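Local coordinates for uncharacterized protein (Staphylococcus aureus subsp. aureus, PDB 3QFK) that is of unknown function but belongs to the calcineurin-like metallophosphoesterases, related to 5'-nucleotidases, and holds a zinc ion and a manganese ion, at residues Val25-Gly30 with Asn70-Gln75; His29-Pro34 with Gly76-Asn81; His247-Ile252 with Glu426-His431; Ala363-Ala368 with Asn382-Pro387. All blocks are in the same frame, centred on the assembly; numbering follows the deposited sequence.

Interaction 1: residues Val25-Gly30 with Asn70-Gln75. With ZN (zinc ion), chain B; MN (manganese (II) ion), chain C.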
# COMPACT_ATOMS: atom_id res chain seq x y z
N VAL A 25 -2.98 15.45 2.21
CA VAL A 25 -3.57 14.25 1.69
C VAL A 25 -2.46 13.21 1.71
O VAL A 25 -1.27 13.56 1.68
CB VAL A 25 -4.23 14.38 0.32
CG1 VAL A 25 -5.48 15.28 0.45
CG2 VAL A 25 -3.23 14.85 -0.77
N SER A 26 -2.84 11.96 1.85
CA SER A 26 -1.86 10.90 1.85
C SER A 26 -2.45 9.66 1.25
O SER A 26 -3.66 9.47 1.26
CB SER A 26 -1.40 10.59 3.28
OG SER A 26 -0.37 9.62 3.28
N ASP A 27 -1.59 8.83 0.69
CA ASP A 27 -2.00 7.58 0.12
C ASP A 27 -3.20 7.69 -0.82
O ASP A 27 -4.16 6.91 -0.74
CB ASP A 27 -2.28 6.58 1.24
CG ASP A 27 -1.06 6.30 2.09
OD1 ASP A 27 -0.36 5.32 1.79
OD2 ASP A 27 -0.78 7.06 3.04
N VAL A 28 -3.15 8.69 -1.69
CA VAL A 28 -4.18 8.91 -2.69
C VAL A 28 -4.24 7.74 -3.65
O VAL A 28 -5.32 7.36 -4.13
CB VAL A 28 -3.96 10.24 -3.41
CG1 VAL A 28 -4.98 10.40 -4.52
CG2 VAL A 28 -4.05 11.35 -2.39
N HIS A 29 -3.07 7.17 -3.94
CA HIS A 29 -2.96 5.97 -4.74
C HIS A 29 -3.54 6.02 -6.17
O HIS A 29 -4.00 5.02 -6.69
CB HIS A 29 -3.55 4.76 -3.96
CG HIS A 29 -2.61 4.17 -2.95
ND1 HIS A 29 -1.45 3.51 -3.31
CD2 HIS A 29 -2.65 4.12 -1.59
CE1 HIS A 29 -0.81 3.10 -2.23
NE2 HIS A 29 -1.52 3.46 -1.17
N GLY A 30 -3.51 7.20 -6.78
CA GLY A 30 -4.04 7.38 -8.13
C GLY A 30 -5.57 7.39 -8.18
O GLY A 30 -6.18 7.23 -9.26
N ASN A 70 1.45 13.30 1.05
CA ASN A 70 2.38 12.51 1.87
C ASN A 70 2.74 11.10 1.38
O ASN A 70 2.97 10.19 2.19
CB ASN A 70 1.86 12.48 3.32
CG ASN A 70 2.91 12.00 4.32
OD1 ASN A 70 4.10 12.34 4.21
ND2 ASN A 70 2.46 11.23 5.31
N GLY A 71 2.83 10.92 0.07
CA GLY A 71 3.29 9.64 -0.49
C GLY A 71 2.25 8.63 -0.93
O GLY A 71 1.08 8.72 -0.58
N ASP A 72 2.71 7.62 -1.67
CA ASP A 72 1.84 6.60 -2.25
C ASP A 72 0.84 7.26 -3.20
O ASP A 72 -0.37 7.04 -3.09
CB ASP A 72 1.18 5.73 -1.18
CG ASP A 72 2.06 4.59 -0.75
OD1 ASP A 72 3.23 4.55 -1.18
OD2 ASP A 72 1.59 3.70 -0.03
N PHE A 73 1.36 8.06 -4.13
CA PHE A 73 0.55 8.78 -5.10
C PHE A 73 0.68 8.24 -6.53
O PHE A 73 -0.16 8.53 -7.39
CB PHE A 73 0.93 10.28 -5.10
CG PHE A 73 2.34 10.57 -5.60
CD1 PHE A 73 2.60 10.72 -6.96
CD2 PHE A 73 3.40 10.66 -4.71
CE1 PHE A 73 3.90 10.98 -7.42
CE2 PHE A 73 4.70 10.94 -5.17
CZ PHE A 73 4.94 11.07 -6.53
N LEU A 74 1.70 7.44 -6.78
CA LEU A 74 2.01 7.01 -8.15
C LEU A 74 1.47 5.65 -8.60
O LEU A 74 1.51 5.35 -9.77
CB LEU A 74 3.54 7.04 -8.30
CG LEU A 74 4.22 6.95 -9.66
CD1 LEU A 74 3.73 8.03 -10.60
CD2 LEU A 74 5.76 7.07 -9.47
N GLN A 75 0.95 4.86 -7.66
CA GLN A 75 0.44 3.53 -7.94
C GLN A 75 -0.75 3.19 -7.04
O GLN A 75 -0.87 3.70 -5.93
CB GLN A 75 1.56 2.49 -7.66
CG GLN A 75 1.19 1.00 -7.86
CD GLN A 75 0.43 0.37 -6.70
OE1 GLN A 75 0.46 0.87 -5.58
NE2 GLN A 75 -0.22 -0.75 -6.96
ZN ZN B . -0.48 3.33 0.86
MN MN C . 2.82 3.17 1.96
O HOH W 1 -0.85 10.39 -1.98
O HOH W 2 -2.33 9.83 -6.59
O HOH W 3 -0.36 0.97 0.37
O HOH W 4 0.65 2.15 2.56
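CB of D72 packs against one face of the H29 imidazole, 3.8 Å from the ring centroid, and the carbonyl O of D72 lies on the same face nearer the rim. At the edge, almost in the ring plane, ND1 of H29 donates to the backbone O of Q75 at 2.7 Å and 158°. This bond puts the proton on ND1 and, together with the NE2-zinc bond of 2.3 Å, fixes the ring's rotation. The side chains of D27 and D72 run alongside each other to the metals, their carboxylate planes 88° apart. The Asp-X-His and Gly-Asp loops that carry these ligands form the dimetal centre characteristic of calcineurin-like phosphoesterases; H249 completes the protein ligands of zinc, and N109, H207 and H247 those of manganese. Zinc takes OD1 of D27, whose other oxygen, OD2, receives a 2.6 Å bond from OG of S26, arriving from above the carboxylate plane; S26 reaches it with OG swung anti to its own N (chi1 -176°). OD1 of D72 is tied to H110. Backbone bonds knit the two loops together: N70 N to V25 O, D27 N to G71 O, and H29 N to D72 O at 2.8 Å. Waters link V28 N to G71 O and G30 N to F73 O. OD2 of D72 binds zinc and also reaches manganese at 2.4 Å, so this one oxygen bridges the two metals, and the two cations probably offset the negative charge gathered here.

Interaction 2: residues His29-Pro34 with Gly76-Asn81. With ZN (zinc ion), chain B.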
# COMPACT_ATOMS: atom_id res chain seq x y z
N HIS A 29 -3.07 7.17 -3.94
CA HIS A 29 -2.96 5.97 -4.74
C HIS A 29 -3.54 6.02 -6.17
O HIS A 29 -4.00 5.02 -6.69
CB HIS A 29 -3.55 4.76 -3.96
CG HIS A 29 -2.61 4.17 -2.95
ND1 HIS A 29 -1.45 3.51 -3.31
CD2 HIS A 29 -2.65 4.12 -1.59
CE1 HIS A 29 -0.81 3.10 -2.23
NE2 HIS A 29 -1.52 3.46 -1.17
N GLY A 30 -3.51 7.20 -6.78
CA GLY A 30 -4.04 7.38 -8.13
C GLY A 30 -5.57 7.39 -8.18
O GLY A 30 -6.18 7.23 -9.26
N TYR A 31 -6.22 7.50 -7.02
CA TYR A 31 -7.66 7.66 -7.00
C TYR A 31 -7.95 9.17 -7.15
O TYR A 31 -8.08 9.92 -6.16
CB TYR A 31 -8.29 7.07 -5.75
CG TYR A 31 -8.25 5.56 -5.78
CD1 TYR A 31 -9.28 4.83 -6.39
CD2 TYR A 31 -7.14 4.85 -5.31
CE1 TYR A 31 -9.24 3.42 -6.47
CE2 TYR A 31 -7.10 3.41 -5.39
CZ TYR A 31 -8.14 2.73 -5.98
OH TYR A 31 -8.11 1.35 -6.06
N ILE A 32 -8.01 9.60 -8.40
CA ILE A 32 -8.27 11.02 -8.77
C ILE A 32 -9.78 11.28 -8.90
O ILE A 32 -10.32 12.21 -8.30
CB ILE A 32 -7.61 11.33 -10.11
CG1 ILE A 32 -6.10 11.04 -10.06
CG2 ILE A 32 -7.87 12.78 -10.51
CD1 ILE A 32 -5.37 11.77 -8.95
N PHE A 33 -10.45 10.44 -9.68
CA PHE A 33 -11.90 10.55 -9.90
C PHE A 33 -12.67 10.06 -8.70
O PHE A 33 -12.14 9.31 -7.89
CB PHE A 33 -12.30 9.80 -11.14
CG PHE A 33 -11.60 10.27 -12.37
CD1 PHE A 33 -11.99 11.45 -12.99
CD2 PHE A 33 -10.54 9.56 -12.90
CE1 PHE A 33 -11.34 11.89 -14.10
CE2 PHE A 33 -9.90 10.00 -14.02
CZ PHE A 33 -10.29 11.18 -14.60
N PRO A 34 -13.95 10.47 -8.58
CA PRO A 34 -14.75 10.09 -7.42
C PRO A 34 -15.32 8.67 -7.50
O PRO A 34 -16.53 8.47 -7.48
CB PRO A 34 -15.83 11.17 -7.40
CG PRO A 34 -15.99 11.55 -8.84
CD PRO A 34 -14.63 11.47 -9.43
N GLY A 76 -1.63 2.32 -7.53
CA GLY A 76 -2.73 1.82 -6.74
C GLY A 76 -4.03 1.58 -7.46
O GLY A 76 -4.59 0.50 -7.40
N SER A 77 -4.52 2.59 -8.16
CA SER A 77 -5.80 2.49 -8.78
C SER A 77 -5.71 1.94 -10.18
O SER A 77 -4.62 1.90 -10.76
CB SER A 77 -6.44 3.87 -8.87
OG SER A 77 -5.75 4.64 -9.83
N PRO A 78 -6.87 1.55 -10.74
CA PRO A 78 -6.95 1.12 -12.12
C PRO A 78 -6.51 2.24 -13.08
O PRO A 78 -6.07 1.94 -14.17
CB PRO A 78 -8.43 0.78 -12.29
CG PRO A 78 -8.89 0.44 -10.88
CD PRO A 78 -8.14 1.36 -10.02
N PHE A 79 -6.62 3.50 -12.67
CA PHE A 79 -6.12 4.59 -13.50
C PHE A 79 -4.59 4.43 -13.74
O PHE A 79 -4.10 4.57 -14.86
CB PHE A 79 -6.45 5.94 -12.86
CG PHE A 79 -5.92 7.12 -13.62
CD1 PHE A 79 -6.01 7.16 -15.00
CD2 PHE A 79 -5.43 8.22 -12.94
CE1 PHE A 79 -5.56 8.28 -15.70
CE2 PHE A 79 -4.98 9.33 -13.64
CZ PHE A 79 -5.05 9.36 -15.02
N CYS A 80 -3.85 4.10 -12.69
CA CYS A 80 -2.42 3.84 -12.82
C CYS A 80 -2.18 2.64 -13.73
O CYS A 80 -1.27 2.70 -14.55
CB CYS A 80 -1.81 3.60 -11.45
SG CYS A 80 -1.96 5.03 -10.38
N ASN A 81 -2.98 1.57 -13.61
CA ASN A 81 -2.83 0.41 -14.53
C ASN A 81 -3.02 0.87 -15.99
O ASN A 81 -2.31 0.45 -16.87
CB ASN A 81 -3.84 -0.72 -14.26
CG ASN A 81 -3.64 -1.42 -12.92
OD1 ASN A 81 -3.19 -2.57 -12.88
ND2 ASN A 81 -4.00 -0.76 -11.84
ZN ZN B . -0.48 3.33 0.86
O HOH W 3 -0.36 0.97 0.37
O HOH W 4 0.65 2.15 2.56
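The N-terminus of helix 78-85 is capped here, and the capping residue S77 also pins the loop that follows the zinc ligand H29. OG of S77 donates to the carbonyl O of G30 at 2.7 Å, coming in from well above the carbonyl plane, and accepts weak bonds from the amides of F79 and C80 at the first turn of the helix. With chi1 at 71°, OG lies between the backbone N and the carbonyl carbon of S77, from where it can serve both. The backbone of S77 places CB over the centre of the Y31 ring, 3.5 Å from the centroid and only 9° off the normal, a CH-pi contact. Alongside, S77 N makes a weak bond to H29 O. G30 and G76 let the backbones close up: SG of C80 packs 3.9 Å from G30 CA, and G76 CA lies 3.4 Å from H29 O. Further out, CG1 of I32 meets CD2 of the F79 ring at 4.1 Å. I32 packs on helices 48-59 and 91-99, F79 on helices 91-99 and 304-317. The arrangement is a serine N-cap beside the loop of a zinc-binding histidine in the calcineurin-like fold.

Interaction 3: residues His247-Ile252 with Glu426-His431. With MN (manganese (II) ion), chain C; ZN (zinc ion), chain B; EDO (1,2-ethanediol), chain F.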
# COMPACT_ATOMS: atom_id res chain seq x y z
N HIS A 247 0.95 5.89 5.22
CA HIS A 247 1.34 4.48 5.07
C HIS A 247 0.36 3.42 5.61
O HIS A 247 0.09 2.44 4.94
CB HIS A 247 2.74 4.24 5.67
CG HIS A 247 3.26 2.85 5.45
ND1 HIS A 247 3.49 2.35 4.18
CD2 HIS A 247 3.62 1.87 6.31
CE1 HIS A 247 3.95 1.11 4.28
NE2 HIS A 247 4.04 0.80 5.56
N GLN A 248 -0.16 3.63 6.81
CA GLN A 248 -1.05 2.69 7.45
C GLN A 248 -2.50 2.87 7.08
O GLN A 248 -3.33 2.04 7.46
CB GLN A 248 -0.90 2.78 8.96
CG GLN A 248 0.42 2.23 9.50
CD GLN A 248 0.51 2.41 11.00
OE1 GLN A 248 0.17 3.47 11.53
NE2 GLN A 248 0.94 1.38 11.70
N HIS A 249 -2.83 3.95 6.35
CA HIS A 249 -4.19 4.18 5.89
C HIS A 249 -5.19 4.40 7.03
O HIS A 249 -6.38 4.15 6.87
CB HIS A 249 -4.66 2.99 5.03
CG HIS A 249 -3.88 2.82 3.77
ND1 HIS A 249 -4.30 1.98 2.75
CD2 HIS A 249 -2.77 3.44 3.31
CE1 HIS A 249 -3.43 2.03 1.76
NE2 HIS A 249 -2.50 2.92 2.07
N ARG A 250 -4.72 4.88 8.17
CA ARG A 250 -5.60 5.13 9.32
C ARG A 250 -6.05 6.58 9.31
O ARG A 250 -5.41 7.43 8.67
CB ARG A 250 -4.83 4.86 10.61
CG ARG A 250 -4.27 3.45 10.69
CD ARG A 250 -3.16 3.33 11.73
NE ARG A 250 -3.62 3.45 13.10
CZ ARG A 250 -2.82 3.36 14.16
NH1 ARG A 250 -1.51 3.20 14.01
NH2 ARG A 250 -3.32 3.45 15.39
N GLN A 251 -7.14 6.85 10.02
CA GLN A 251 -7.67 8.20 10.19
C GLN A 251 -7.35 8.62 11.62
O GLN A 251 -7.92 8.09 12.54
CB GLN A 251 -9.16 8.25 9.88
CG GLN A 251 -9.43 8.08 8.38
CD GLN A 251 -10.88 8.22 8.00
OE1 GLN A 251 -11.69 8.78 8.75
NE2 GLN A 251 -11.23 7.72 6.82
N ILE A 252 -6.33 9.47 11.77
CA ILE A 252 -5.85 9.94 13.06
C ILE A 252 -5.68 11.45 13.02
O ILE A 252 -5.15 11.99 12.05
CB ILE A 252 -4.46 9.33 13.39
CG1 ILE A 252 -4.58 7.82 13.60
CG2 ILE A 252 -3.85 9.98 14.65
CD1 ILE A 252 -3.26 7.13 13.82
N GLU A 426 -6.11 -5.10 12.15
CA GLU A 426 -5.76 -3.83 12.78
C GLU A 426 -4.25 -3.69 12.91
O GLU A 426 -3.54 -4.69 13.08
CB GLU A 426 -6.40 -3.73 14.18
CG GLU A 426 -7.92 -3.65 14.20
CD GLU A 426 -8.47 -2.32 13.70
OE1 GLU A 426 -7.70 -1.50 13.14
OE2 GLU A 426 -9.69 -2.07 13.89
N PRO A 427 -3.74 -2.45 12.80
CA PRO A 427 -4.49 -1.21 12.53
C PRO A 427 -4.82 -1.02 11.03
O PRO A 427 -5.43 -0.01 10.66
CB PRO A 427 -3.57 -0.09 13.05
CG PRO A 427 -2.23 -0.74 13.36
CD PRO A 427 -2.30 -2.19 12.98
N LYS A 428 -4.39 -1.96 10.19
CA LYS A 428 -4.69 -1.93 8.75
C LYS A 428 -4.97 -3.35 8.26
O LYS A 428 -4.22 -4.26 8.57
CB LYS A 428 -3.52 -1.34 7.95
CG LYS A 428 -3.76 -1.36 6.44
CD LYS A 428 -2.58 -0.84 5.63
CE LYS A 428 -2.87 -0.98 4.13
NZ LYS A 428 -1.69 -0.65 3.27
N PRO A 429 -6.05 -3.54 7.47
CA PRO A 429 -6.32 -4.88 6.94
C PRO A 429 -5.18 -5.39 6.02
O PRO A 429 -4.68 -4.64 5.18
CB PRO A 429 -7.62 -4.70 6.14
CG PRO A 429 -8.19 -3.37 6.56
CD PRO A 429 -7.05 -2.55 7.04
N GLN A 430 -4.77 -6.63 6.21
CA GLN A 430 -3.74 -7.22 5.36
C GLN A 430 -4.10 -8.64 4.88
O GLN A 430 -3.34 -9.60 5.07
CB GLN A 430 -2.36 -7.16 6.04
CG GLN A 430 -2.32 -7.70 7.45
CD GLN A 430 -0.91 -7.65 8.06
OE1 GLN A 430 0.06 -8.17 7.48
NE2 GLN A 430 -0.81 -7.08 9.25
N HIS A 431 -5.23 -8.74 4.21
CA HIS A 431 -5.67 -9.99 3.63
C HIS A 431 -4.66 -10.45 2.58
O HIS A 431 -4.53 -11.65 2.31
CB HIS A 431 -7.08 -9.85 3.00
CG HIS A 431 -8.13 -9.40 3.97
ND1 HIS A 431 -8.66 -10.23 4.94
CD2 HIS A 431 -8.79 -8.22 4.08
CE1 HIS A 431 -9.57 -9.56 5.64
NE2 HIS A 431 -9.67 -8.34 5.14
MN MN C . 2.82 3.17 1.96
ZN ZN B . -0.48 3.33 0.86
C1 EDO F . -6.47 -6.33 1.63
O1 EDO F . -5.98 -6.16 2.96
C2 EDO F . -5.34 -6.69 0.67
O2 EDO F . -5.71 -6.93 -0.68
O HOH W 5 0.80 -0.38 5.35
O HOH W 4 0.65 2.15 2.56
O HOH W 3 -0.36 0.97 0.37
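The two loops meet with little backbone contact, Q248 and K428 having the nearest CA atoms at 6.0 Å, and no direct hydrogen bond joins them; P427, preceded by a cis peptide bond, and K428 bring their side chains up to residues 248-250. The K428 chain is straight out to NZ, every torsion near 180°. Its CB lies 3.4 Å from Q248 O and its CD runs past the same oxygen, carrying the ammonium to the metal site. There the chain end crosses one face of the H249 ring: CE is 3.9 Å from the centroid, and NZ stands above the rim, 3.5 Å from CE1. H249 gives NE2 to zinc and H247 gives ND1 to manganese. The amine thus lies against one metal ligand, H249, and reaches H247 O through a water: NZ donates to it over a longish 3.3 Å, and the water donates to H247 O. A second water, bound to both metals, donates to that same carbonyl oxygen. The K428 side chain is about 4 Å from the bound 2-oxoglutaric acid, and its positive charge probably adds to the field of the cations. CB of P427 lies on one face of the R250 guanidinium, 3.5 Å from NE, with CD1 of I252 against the opposite face; its orientation is set by a bond from NH1 to OE1 of Q248, 3.0 Å long. NE2 of Q248 turns to F210 O. The contact joins two domains: the loop 426-431 runs between strands 417-420 and 435-438, while residues 247-252 lead into strand 251-256, which pairs with strand 259-264.

Interaction 4: residues Ala363-Ala368 with Asn382-Pro387. With AKG (2-oxoglutaric acid), chain D; EDO (1,2-ethanediol), chain F.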
# COMPACT_ATOMS: atom_id res chain seq x y z
N ALA A 363 -2.61 -14.84 -2.63
CA ALA A 363 -3.51 -14.29 -1.69
C ALA A 363 -4.78 -13.99 -2.44
O ALA A 363 -4.79 -13.93 -3.67
CB ALA A 363 -2.94 -13.02 -1.05
N LEU A 364 -5.88 -13.90 -1.71
CA LEU A 364 -7.14 -13.49 -2.28
C LEU A 364 -7.20 -12.04 -1.83
O LEU A 364 -7.38 -11.74 -0.63
CB LEU A 364 -8.31 -14.28 -1.71
CG LEU A 364 -9.63 -13.81 -2.32
CD1 LEU A 364 -9.65 -14.21 -3.80
CD2 LEU A 364 -10.85 -14.37 -1.56
N PHE A 365 -7.04 -11.12 -2.77
CA PHE A 365 -7.01 -9.73 -2.39
C PHE A 365 -8.40 -9.21 -1.99
O PHE A 365 -9.43 -9.77 -2.36
CB PHE A 365 -6.36 -8.91 -3.49
CG PHE A 365 -5.00 -9.42 -3.88
CD1 PHE A 365 -3.95 -9.40 -2.97
CD2 PHE A 365 -4.76 -9.89 -5.17
CE1 PHE A 365 -2.68 -9.85 -3.32
CE2 PHE A 365 -3.48 -10.35 -5.54
CZ PHE A 365 -2.45 -10.34 -4.61
N ASP A 366 -8.40 -8.13 -1.22
CA ASP A 366 -9.64 -7.53 -0.73
C ASP A 366 -10.68 -7.18 -1.81
O ASP A 366 -11.87 -7.34 -1.60
CB ASP A 366 -9.33 -6.27 0.07
CG ASP A 366 -10.47 -5.84 0.96
OD1 ASP A 366 -11.08 -6.72 1.60
OD2 ASP A 366 -10.74 -4.62 1.03
N SER A 367 -10.22 -6.73 -2.97
CA SER A 367 -11.12 -6.32 -4.08
C SER A 367 -11.51 -7.46 -5.03
O SER A 367 -12.23 -7.24 -6.03
CB SER A 367 -10.44 -5.22 -4.89
OG SER A 367 -9.26 -5.72 -5.53
N ALA A 368 -11.03 -8.68 -4.76
CA ALA A 368 -11.32 -9.80 -5.62
C ALA A 368 -12.77 -10.27 -5.42
O ALA A 368 -13.25 -10.43 -4.30
CB ALA A 368 -10.32 -10.96 -5.39
N ASN A 382 -9.38 -6.01 -10.65
CA ASN A 382 -9.90 -6.15 -9.30
C ASN A 382 -9.46 -7.47 -8.62
O ASN A 382 -9.26 -7.50 -7.43
CB ASN A 382 -11.42 -5.92 -9.25
CG ASN A 382 -11.78 -4.45 -9.43
OD1 ASN A 382 -10.89 -3.58 -9.45
ND2 ASN A 382 -13.07 -4.15 -9.56
N ASN A 383 -9.27 -8.54 -9.38
CA ASN A 383 -8.79 -9.80 -8.80
C ASN A 383 -7.26 -9.80 -8.57
O ASN A 383 -6.78 -10.49 -7.70
CB ASN A 383 -9.21 -10.98 -9.64
CG ASN A 383 -10.69 -11.29 -9.51
OD1 ASN A 383 -11.28 -11.18 -8.42
ND2 ASN A 383 -11.30 -11.75 -10.60
N TYR A 384 -6.51 -9.01 -9.34
CA TYR A 384 -5.06 -8.93 -9.13
C TYR A 384 -4.63 -7.48 -9.41
O TYR A 384 -4.12 -7.21 -10.47
CB TYR A 384 -4.28 -9.92 -10.04
CG TYR A 384 -2.99 -10.32 -9.36
CD1 TYR A 384 -1.96 -9.41 -9.20
CD2 TYR A 384 -2.85 -11.58 -8.78
CE1 TYR A 384 -0.81 -9.74 -8.50
CE2 TYR A 384 -1.71 -11.93 -8.09
CZ TYR A 384 -0.69 -11.01 -7.95
OH TYR A 384 0.45 -11.33 -7.25
N PRO A 385 -4.79 -6.57 -8.44
CA PRO A 385 -4.50 -5.14 -8.59
C PRO A 385 -3.11 -4.68 -8.19
O PRO A 385 -2.94 -3.52 -7.79
CB PRO A 385 -5.49 -4.50 -7.62
CG PRO A 385 -5.52 -5.48 -6.47
CD PRO A 385 -5.30 -6.86 -7.08
N PHE A 386 -2.11 -5.56 -8.25
CA PHE A 386 -0.76 -5.19 -7.88
C PHE A 386 0.14 -5.55 -9.03
O PHE A 386 -0.11 -6.55 -9.71
CB PHE A 386 -0.32 -5.91 -6.61
CG PHE A 386 -1.13 -5.56 -5.40
CD1 PHE A 386 -0.95 -4.33 -4.76
CD2 PHE A 386 -2.08 -6.44 -4.90
CE1 PHE A 386 -1.71 -3.99 -3.64
CE2 PHE A 386 -2.84 -6.11 -3.77
CZ PHE A 386 -2.65 -4.88 -3.14
N PRO A 387 1.18 -4.74 -9.28
CA PRO A 387 2.06 -5.08 -10.39
C PRO A 387 3.14 -6.09 -9.98
O PRO A 387 4.28 -5.88 -10.28
CB PRO A 387 2.65 -3.72 -10.79
CG PRO A 387 2.65 -2.92 -9.58
CD PRO A 387 1.57 -3.47 -8.65
C1 AKG D . 0.37 -3.21 -0.02
O1 AKG D . -0.88 -3.18 -0.04
O2 AKG D . 1.02 -2.34 0.59
C2 AKG D . 1.11 -4.26 -0.74
O5 AKG D . 2.29 -4.07 -0.98
C3 AKG D . 0.43 -5.54 -1.19
C4 AKG D . 1.37 -6.75 -1.18
C5 AKG D . 1.43 -7.42 -2.54
O3 AKG D . 1.07 -8.61 -2.66
O4 AKG D . 1.86 -6.76 -3.50
C1 EDO F . -6.47 -6.33 1.63
O1 EDO F . -5.98 -6.16 2.96
C2 EDO F . -5.34 -6.69 0.67
O2 EDO F . -5.71 -6.93 -0.68
O HOH W 6 -6.74 -12.24 -5.44
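An aromatic cluster of F365, Y384 and F386 backs the 2-oxoglutaric acid pocket in the C-terminal domain, a pocket that F386 itself lines. F365 turns an edge into the face of Y384, a T-shaped pair with planes at 87° and centroids 4.8 Å apart; CE2 stands over the middle of the tyrosine ring. On one of its own faces F365 receives the edge of F386, centroids 5.0 Å apart and planes at 67°. F386 in turn presents a face to the ligand, its CE1 lying 3.6 Å from C3 of 2-oxoglutaric acid. P385 adds CD against CD2 of F365 at 3.6 Å, and N383 O comes in at the edge of the same ring. One shell out, a water holds the two segments together, donating to A363 O and N383 O and accepting from F365 N. The OH of Y384 is bonded to N388, another pocket residue, whose ND2 also reaches the ligand. Residues 365-368 form a type I beta turn, and it is docked on the end of helix 377-383: OG of S367, at chi1 64°, donates to N382 O over 2.6 Å, in the carbonyl plane and on a lone pair.

From the N terminus, interaction 1 joins the loops after strands 19-25 and 64-69, closing the intervening chain with helix 48-59. Interaction 2 starts within the same loop, sharing H29 and G30, and closes a slightly longer loop at the start of helix 78-85; both lie in the metallophosphoesterase part. Interaction 3 opens only after these have closed and spans 174 residues, bringing the metal-binding loop before strand 251-256 to the C-terminal domain. Interaction 4 is nested within that span, closing a short loop through helix 377-383. Interactions 1, 2 and 3 meet at zinc, and Q75 of interaction 1 packs on P387 of interaction 4 across the domain boundary.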